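Local atomic coordinates of putative pyridoxamine 5-phosphate-dependent dehydrase, Wbdk (Escherichia coli, PDB entry 2GMS), a protein that removes the C3'-hydroxyl group from GDP-4-keto-6-deoxy-D-mannose with a vitamin B6 cofactor, a step in making the O-antigen sugar L-colitose. Residues 4-9 against 372-377; 138-143 against 293-298; 333-338 against 362-367. All blocks are in the same frame, centred on the assembly; numbering follows the deposited sequence.

Interaction 1 of 3, residues 4-9 against 372-377. With MG (magnesium ion), chain C.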
# COMPACT_ATOMS: atom_id res chain seq x y z
N ILE A 4 -22.15 -10.68 23.27
CA ILE A 4 -22.75 -9.65 22.45
C ILE A 4 -24.06 -10.16 21.90
O ILE A 4 -24.14 -11.23 21.32
CB ILE A 4 -21.85 -9.29 21.26
CG1 ILE A 4 -20.48 -8.87 21.77
CG2 ILE A 4 -22.47 -8.12 20.48
CD1 ILE A 4 -20.49 -7.45 22.31
N ASN A 5 -25.08 -9.35 22.08
CA ASN A 5 -26.39 -9.68 21.57
C ASN A 5 -26.57 -9.18 20.13
O ASN A 5 -27.35 -9.73 19.36
CB ASN A 5 -27.47 -9.08 22.48
CG ASN A 5 -27.67 -9.92 23.73
OD1 ASN A 5 -27.62 -11.15 23.68
ND2 ASN A 5 -27.94 -9.25 24.84
N TYR A 6 -25.86 -8.12 19.77
CA TYR A 6 -26.01 -7.52 18.45
C TYR A 6 -24.69 -6.89 18.04
O TYR A 6 -24.35 -5.78 18.46
CB TYR A 6 -27.12 -6.43 18.55
CG TYR A 6 -27.58 -5.77 17.26
CD1 TYR A 6 -28.81 -5.13 17.23
CD2 TYR A 6 -26.82 -5.76 16.08
CE1 TYR A 6 -29.30 -4.49 16.09
CE2 TYR A 6 -27.27 -5.10 14.93
CZ TYR A 6 -28.52 -4.47 14.93
OH TYR A 6 -28.99 -3.84 13.80
N PRO A 7 -23.95 -7.63 17.22
CA PRO A 7 -22.63 -7.23 16.79
C PRO A 7 -22.63 -6.30 15.62
O PRO A 7 -23.55 -6.26 14.80
CB PRO A 7 -21.92 -8.51 16.39
CG PRO A 7 -23.02 -9.53 16.14
CD PRO A 7 -24.27 -9.02 16.85
N LEU A 8 -21.57 -5.52 15.56
CA LEU A 8 -21.45 -4.59 14.47
C LEU A 8 -21.10 -5.37 13.23
O LEU A 8 -21.62 -5.08 12.16
CB LEU A 8 -20.37 -3.54 14.73
CG LEU A 8 -20.82 -2.43 15.68
CD1 LEU A 8 -19.60 -1.68 16.18
CD2 LEU A 8 -21.77 -1.49 14.95
N ALA A 9 -20.22 -6.37 13.41
CA ALA A 9 -19.73 -7.20 12.30
C ALA A 9 -20.02 -8.70 12.34
O ALA A 9 -20.42 -9.28 13.35
CB ALA A 9 -18.23 -6.99 12.08
N GLY A 372 -24.85 -2.09 13.55
CA GLY A 372 -24.64 -2.82 12.32
C GLY A 372 -25.85 -3.37 11.59
O GLY A 372 -26.94 -3.52 12.16
N ASN A 373 -25.58 -3.67 10.30
CA ASN A 373 -26.50 -4.32 9.37
C ASN A 373 -25.64 -5.44 8.81
O ASN A 373 -24.43 -5.25 8.71
CB ASN A 373 -27.17 -3.44 8.27
CG ASN A 373 -28.32 -4.14 7.57
OD1 ASN A 373 -28.85 -5.12 8.12
ND2 ASN A 373 -28.71 -3.64 6.39
N HIS A 374 -26.22 -6.60 8.56
CA HIS A 374 -25.47 -7.75 8.09
C HIS A 374 -26.23 -8.46 7.01
O HIS A 374 -27.41 -8.22 6.83
CB HIS A 374 -25.24 -8.77 9.24
CG HIS A 374 -24.81 -8.19 10.55
ND1 HIS A 374 -23.62 -7.51 10.68
CD2 HIS A 374 -25.43 -8.19 11.76
CE1 HIS A 374 -23.54 -7.08 11.93
NE2 HIS A 374 -24.61 -7.47 12.61
N GLN A 375 -25.55 -9.40 6.34
CA GLN A 375 -26.11 -10.21 5.27
C GLN A 375 -26.91 -11.41 5.79
O GLN A 375 -27.16 -12.38 5.06
CB GLN A 375 -25.01 -10.67 4.30
CG GLN A 375 -24.11 -11.75 4.90
CD GLN A 375 -23.26 -11.18 6.00
OE1 GLN A 375 -22.94 -9.98 6.00
NE2 GLN A 375 -22.89 -12.06 6.92
N ILE A 376 -27.32 -11.33 7.05
CA ILE A 376 -28.11 -12.33 7.78
C ILE A 376 -29.34 -11.64 8.36
O ILE A 376 -29.26 -10.50 8.80
CB ILE A 376 -27.17 -12.79 8.90
CG1 ILE A 376 -26.50 -14.11 8.60
CG2 ILE A 376 -27.68 -12.66 10.33
CD1 ILE A 376 -25.02 -14.09 9.00
N GLU A 377 -30.50 -12.28 8.39
CA GLU A 377 -31.67 -11.60 8.92
C GLU A 377 -31.47 -11.20 10.38
O GLU A 377 -30.89 -11.96 11.16
CB GLU A 377 -32.98 -12.34 8.68
CG GLU A 377 -33.10 -13.64 9.52
CD GLU A 377 -33.66 -13.43 10.91
OE1 GLU A 377 -34.18 -12.40 11.33
OE2 GLU A 377 -33.48 -14.51 11.64
MG MG C . -33.43 -14.65 13.76
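With CG of Tyr-6 swung anti to its backbone nitrogen (chi1 -173°), the phenol reaches out to Gly-372, while CG of His-374, anti to its own carbonyl carbon, directs the imidazole at the backbone of Pro-7. Two loops of an aspartate aminotransferase-like fold meet here: segment 4-9 comes ahead of helix 15-27. Segment 372-377 joins strand 368-372 to helix 379-388. Tyr-6 OH donates to Gly-372 O at 2.6 Å; the phenol meets the carbonyl head-on, with a C=O...O angle of 169°, and the oxygen lies at the edge of the ring, in its plane. His-374 NE2 gives a weak bond to Pro-7 O, 2.7 Å long but bent to 124° at the hydrogen; this carbonyl too sits at a ring edge, near the imidazole plane. Phenol and imidazole thus each grip a main-chain carbonyl of the other loop. The backbone of Gly-372 packs directly against that of Pro-7 and Leu-8. The backbone N of Leu-8 donates to Glu-331, probably a ligand of the GDP-sugar, so the N-terminal loop probably borders the substrate site. At the far end of 372-377, Glu-377 OE2 binds a magnesium ion at 2.1 Å. Closer in, methyl CD2 of Leu-8 rests 3.4 Å from Gly-372 N.

Interaction 2 of 3, residues 138-143 against 293-298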
# COMPACT_ATOMS: atom_id res chain seq x y z
N LEU A 138 -22.59 5.14 4.20
CA LEU A 138 -23.31 4.05 4.83
C LEU A 138 -24.20 3.23 3.92
O LEU A 138 -25.13 2.62 4.40
CB LEU A 138 -24.17 4.60 5.97
CG LEU A 138 -23.38 5.20 7.13
CD1 LEU A 138 -24.34 5.51 8.28
CD2 LEU A 138 -22.29 4.27 7.64
N GLY A 139 -23.91 3.21 2.63
CA GLY A 139 -24.70 2.44 1.71
C GLY A 139 -25.58 3.34 0.87
O GLY A 139 -26.14 2.89 -0.13
N ASN A 140 -25.69 4.60 1.27
CA ASN A 140 -26.57 5.58 0.63
C ASN A 140 -25.94 6.42 -0.46
O ASN A 140 -25.05 7.23 -0.24
CB ASN A 140 -27.21 6.50 1.71
CG ASN A 140 -28.51 7.17 1.31
OD1 ASN A 140 -29.32 6.64 0.53
ND2 ASN A 140 -28.73 8.36 1.88
N PRO A 141 -26.45 6.27 -1.68
CA PRO A 141 -25.91 7.02 -2.80
C PRO A 141 -26.25 8.50 -2.73
O PRO A 141 -27.22 8.93 -2.10
CB PRO A 141 -26.60 6.45 -4.05
CG PRO A 141 -27.83 5.70 -3.56
CD PRO A 141 -27.61 5.42 -2.08
N ASN A 142 -25.44 9.27 -3.43
CA ASN A 142 -25.69 10.68 -3.54
C ASN A 142 -26.69 10.84 -4.68
O ASN A 142 -26.83 9.97 -5.53
CB ASN A 142 -24.40 11.42 -3.92
CG ASN A 142 -23.44 11.63 -2.75
OD1 ASN A 142 -23.33 12.75 -2.23
ND2 ASN A 142 -22.72 10.58 -2.35
N ASN A 143 -27.38 11.95 -4.71
CA ASN A 143 -28.29 12.20 -5.79
C ASN A 143 -27.46 12.78 -6.91
O ASN A 143 -27.25 13.99 -6.98
CB ASN A 143 -29.34 13.22 -5.38
CG ASN A 143 -30.36 13.42 -6.47
OD1 ASN A 143 -30.03 13.50 -7.67
ND2 ASN A 143 -31.61 13.45 -6.04
N ASP A 293 -33.68 10.13 14.79
CA ASP A 293 -33.90 10.22 13.38
C ASP A 293 -33.06 9.19 12.63
O ASP A 293 -31.89 8.90 12.98
CB ASP A 293 -33.50 11.60 12.89
CG ASP A 293 -34.62 12.58 13.09
OD1 ASP A 293 -35.79 12.29 12.92
OD2 ASP A 293 -34.18 13.77 13.46
N VAL A 294 -33.64 8.62 11.58
CA VAL A 294 -32.92 7.63 10.80
C VAL A 294 -32.40 8.20 9.46
O VAL A 294 -32.74 9.32 9.10
CB VAL A 294 -33.75 6.35 10.66
CG1 VAL A 294 -34.05 5.76 12.03
CG2 VAL A 294 -35.07 6.66 9.95
N GLN A 295 -31.58 7.43 8.70
CA GLN A 295 -31.05 7.90 7.43
C GLN A 295 -32.07 8.00 6.32
O GLN A 295 -32.78 7.04 5.99
CB GLN A 295 -29.86 7.06 6.95
CG GLN A 295 -29.08 7.71 5.78
CD GLN A 295 -27.82 6.92 5.46
OE1 GLN A 295 -27.76 5.71 5.75
NE2 GLN A 295 -26.81 7.57 4.87
N GLN A 296 -32.12 9.14 5.69
CA GLN A 296 -33.06 9.26 4.61
C GLN A 296 -32.52 8.59 3.35
O GLN A 296 -31.44 8.99 2.87
CB GLN A 296 -33.27 10.75 4.36
CG GLN A 296 -34.44 11.06 3.40
CD GLN A 296 -34.65 12.55 3.23
OE1 GLN A 296 -34.10 13.16 2.31
NE2 GLN A 296 -35.42 13.16 4.14
N GLU A 297 -33.23 7.58 2.83
CA GLU A 297 -32.76 6.85 1.65
C GLU A 297 -32.87 7.62 0.34
O GLU A 297 -33.87 8.26 0.06
CB GLU A 297 -33.47 5.49 1.47
CG GLU A 297 -32.87 4.57 0.38
CD GLU A 297 -33.50 3.19 0.36
OE1 GLU A 297 -34.57 2.94 0.86
OE2 GLU A 297 -32.77 2.27 -0.21
N THR A 298 -31.80 7.52 -0.46
CA THR A 298 -31.71 8.11 -1.80
C THR A 298 -31.53 6.93 -2.76
O THR A 298 -30.61 6.14 -2.61
CB THR A 298 -30.53 9.10 -1.99
OG1 THR A 298 -30.65 10.18 -1.08
CG2 THR A 298 -30.43 9.60 -3.44
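This is a polar contact between two loops, in which one asparagine side chain reads the backbone of an extended loop. Segment 138-143 follows strand 129-135 of the large mixed sheet in this aspartate aminotransferase-like fold and leads into helix 144-151; segment 293-298 runs between strands 292-293 and 305-310. The amide of Asn-140 does the bridging, its CG placed anti to the backbone nitrogen (chi1 -157°). Its OD1 accepts from Thr-298 N at 2.8 Å, a fairly straight bond (161° at the hydrogen) that arrives in the carbonyl plane on a lone pair. From the other arm of the same amide, ND2 gives a weak bond to Gln-296 O at 3.0 Å and also donates to Thr-113 O. With both arms engaged, the rotation of the amide is fixed.

Gln-295, fully extended, runs alongside Asn-140 but points the other way, the two amide planes 66° apart. Its NE2 comes within 3.4 Å of Asn-140 CB, yet spends its hydrogens elsewhere, on Thr-113 O and Leu-137 O, so both amides share the Thr-113 carbonyl. Gln-295 OE1 lies against CB of Leu-138, whose backbone N is bonded to Glu-164, a probable cofactor ligand; the loop therefore probably also borders the active site. At the other end Asn-143 is the N-cap of helix 144-151, its OD1 accepting from Glu-146 N. Thr-298 sets CB (3.3 Å) and CG2 against Pro-141 O, with OG1 beside its own backbone N. The Pro-141 ring is tightly packed, with CG 3.0 Å from Thr-298 O.

Interaction 3 of 3, residues 333-338 against 362-367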
# COMPACT_ATOMS: atom_id res chain seq x y z
N ARG A 333 -21.12 2.36 17.31
CA ARG A 333 -19.89 3.11 16.78
C ARG A 333 -20.40 4.59 16.53
O ARG A 333 -21.62 4.87 16.45
CB ARG A 333 -19.26 2.30 15.50
CG ARG A 333 -18.83 3.17 14.32
CD ARG A 333 -18.42 2.37 13.07
NE ARG A 333 -17.40 3.07 12.30
CZ ARG A 333 -16.62 2.51 11.38
NH1 ARG A 333 -16.49 1.17 11.30
NH2 ARG A 333 -15.95 3.23 10.48
N PRO A 334 -19.50 5.51 16.42
CA PRO A 334 -19.86 6.80 15.91
C PRO A 334 -20.14 6.61 14.43
O PRO A 334 -19.84 5.58 13.83
CB PRO A 334 -18.62 7.70 16.04
CG PRO A 334 -17.54 6.88 16.73
CD PRO A 334 -18.17 5.55 17.08
N ILE A 335 -20.74 7.62 13.85
CA ILE A 335 -21.00 7.54 12.45
C ILE A 335 -19.68 7.85 11.76
O ILE A 335 -19.19 8.99 11.69
CB ILE A 335 -22.10 8.47 12.01
CG1 ILE A 335 -23.41 8.06 12.68
CG2 ILE A 335 -22.22 8.47 10.48
CD1 ILE A 335 -24.48 9.16 12.64
N VAL A 336 -19.08 6.77 11.27
CA VAL A 336 -17.81 6.84 10.60
C VAL A 336 -16.85 7.53 11.57
O VAL A 336 -16.65 7.08 12.69
CB VAL A 336 -17.93 7.44 9.17
CG1 VAL A 336 -16.69 7.23 8.31
CG2 VAL A 336 -19.11 6.85 8.41
N THR A 337 -16.30 8.64 11.15
CA THR A 337 -15.36 9.39 11.94
C THR A 337 -16.02 10.57 12.63
O THR A 337 -15.35 11.24 13.42
CB THR A 337 -14.33 10.03 10.99
OG1 THR A 337 -14.94 11.02 10.13
CG2 THR A 337 -13.64 8.95 10.17
N GLY A 338 -17.28 10.83 12.29
CA GLY A 338 -18.00 11.99 12.81
C GLY A 338 -17.48 13.20 12.03
O GLY A 338 -17.10 13.09 10.87
N GLU A 362 -21.06 18.99 12.75
CA GLU A 362 -20.86 19.15 14.19
C GLU A 362 -21.98 18.54 15.02
O GLU A 362 -21.72 17.98 16.06
CB GLU A 362 -20.58 20.59 14.61
CG GLU A 362 -19.31 21.14 13.95
CD GLU A 362 -19.22 22.63 14.13
OE1 GLU A 362 -20.10 23.29 14.63
OE2 GLU A 362 -18.09 23.14 13.69
N TYR A 363 -23.23 18.66 14.55
CA TYR A 363 -24.38 18.09 15.23
C TYR A 363 -24.25 16.57 15.26
O TYR A 363 -24.38 15.96 16.31
CB TYR A 363 -25.72 18.52 14.58
CG TYR A 363 -26.89 18.08 15.44
CD1 TYR A 363 -27.15 18.77 16.62
CD2 TYR A 363 -27.68 16.96 15.15
CE1 TYR A 363 -28.18 18.41 17.48
CE2 TYR A 363 -28.73 16.57 15.99
CZ TYR A 363 -28.97 17.30 17.16
OH TYR A 363 -29.98 16.96 18.02
N LEU A 364 -23.99 15.98 14.10
CA LEU A 364 -23.83 14.55 13.95
C LEU A 364 -22.69 14.07 14.83
O LEU A 364 -22.74 12.99 15.42
CB LEU A 364 -23.52 14.25 12.48
CG LEU A 364 -23.07 12.80 12.22
CD1 LEU A 364 -23.49 12.37 10.81
CD2 LEU A 364 -21.55 12.64 12.33
N ASP A 365 -21.63 14.88 14.91
CA ASP A 365 -20.47 14.50 15.71
C ASP A 365 -20.78 14.26 17.17
O ASP A 365 -20.24 13.37 17.84
CB ASP A 365 -19.35 15.56 15.65
CG ASP A 365 -18.03 14.97 16.08
OD1 ASP A 365 -17.34 14.28 15.35
OD2 ASP A 365 -17.71 15.22 17.31
N LYS A 366 -21.68 15.08 17.64
CA LYS A 366 -22.02 15.02 19.01
C LYS A 366 -23.28 14.22 19.26
O LYS A 366 -23.44 13.67 20.35
CB LYS A 366 -22.01 16.47 19.51
CG LYS A 366 -23.08 16.86 20.51
CD LYS A 366 -23.56 18.29 20.33
CE LYS A 366 -22.74 19.10 19.33
NZ LYS A 366 -23.49 20.15 18.62
N ASN A 367 -24.17 14.10 18.28
CA ASN A 367 -25.41 13.38 18.48
C ASN A 367 -25.64 12.13 17.65
O ASN A 367 -26.73 11.59 17.67
CB ASN A 367 -26.63 14.27 18.28
CG ASN A 367 -26.55 15.43 19.20
OD1 ASN A 367 -26.85 15.30 20.39
ND2 ASN A 367 -26.06 16.55 18.67
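Ile-335 and Leu-364 approach at a slant, branch against branch: the delta methyl CD1 of Ile-335 meets CD1 of Leu-364 at 3.8 Å, and CG2 of Ile-335 touches the same leucine methyl from a second direction. They join a type II' beta turn, Ile-335 to Gly-338, to helix 359-367 in the C-terminal part of an aspartate aminotransferase-like fold. Leu-364 sets its CG anti to the backbone nitrogen (chi1 169°), which sends one methyl to each end of the turn. While CD1 faces the isoleucine, CD2 lies 3.6 Å from Gly-338 CA. Ile-309 of strand 305-310 touches both Ile-335 and Leu-364, so the apolar patch continues onto that strand.

Asp-365, next along the helix, comes at Gly-338 with its carboxylate. OD1 stands 3.5 Å from both Gly-338 CA and Gly-338 C, lying directly against the glycine backbone. The same oxygen accepts a hydrogen bond from Asn-339 N, tying the helix to the chain just past the turn. At its own main chain, Asp-365 O accepts from Arg-318 NH1.

On the turn's other flank Thr-337 packs on Phe-244 of the second subunit and on Trp-90, a residue that probably helps bind the cofactor, and its OG1 is bonded to Ser-89 O. Pro-334, just before the turn, packs on Phe-242 of the second subunit. The turn that presents Ile-335 and Gly-338 to the helix is itself closed by Gly-338 N donating to Ile-335 O at 2.7 Å.

From the N terminus, segment 4-9 waits longest for its partner: interaction 1 closes only at 372-377, after 362 intervening residues, and so encloses both other contacts. It ties the loop before helix 15-27 to the one before the last helix, 379-388. Within that span interaction 2 comes first, tying the loop after sheet strand 129-135 to the one before strand 305-310. Interaction 3 follows in series, with just 23 residues in between, and joins the 333-338 turn to helix 359-367. The 333-338 segment touches both others: Arg-333 CB packs on Leu-8 CD1 of interaction 1, while Ile-335 and Val-336 meet the methyls of Leu-138 in interaction 2. Interactions 1 and 2 do not touch.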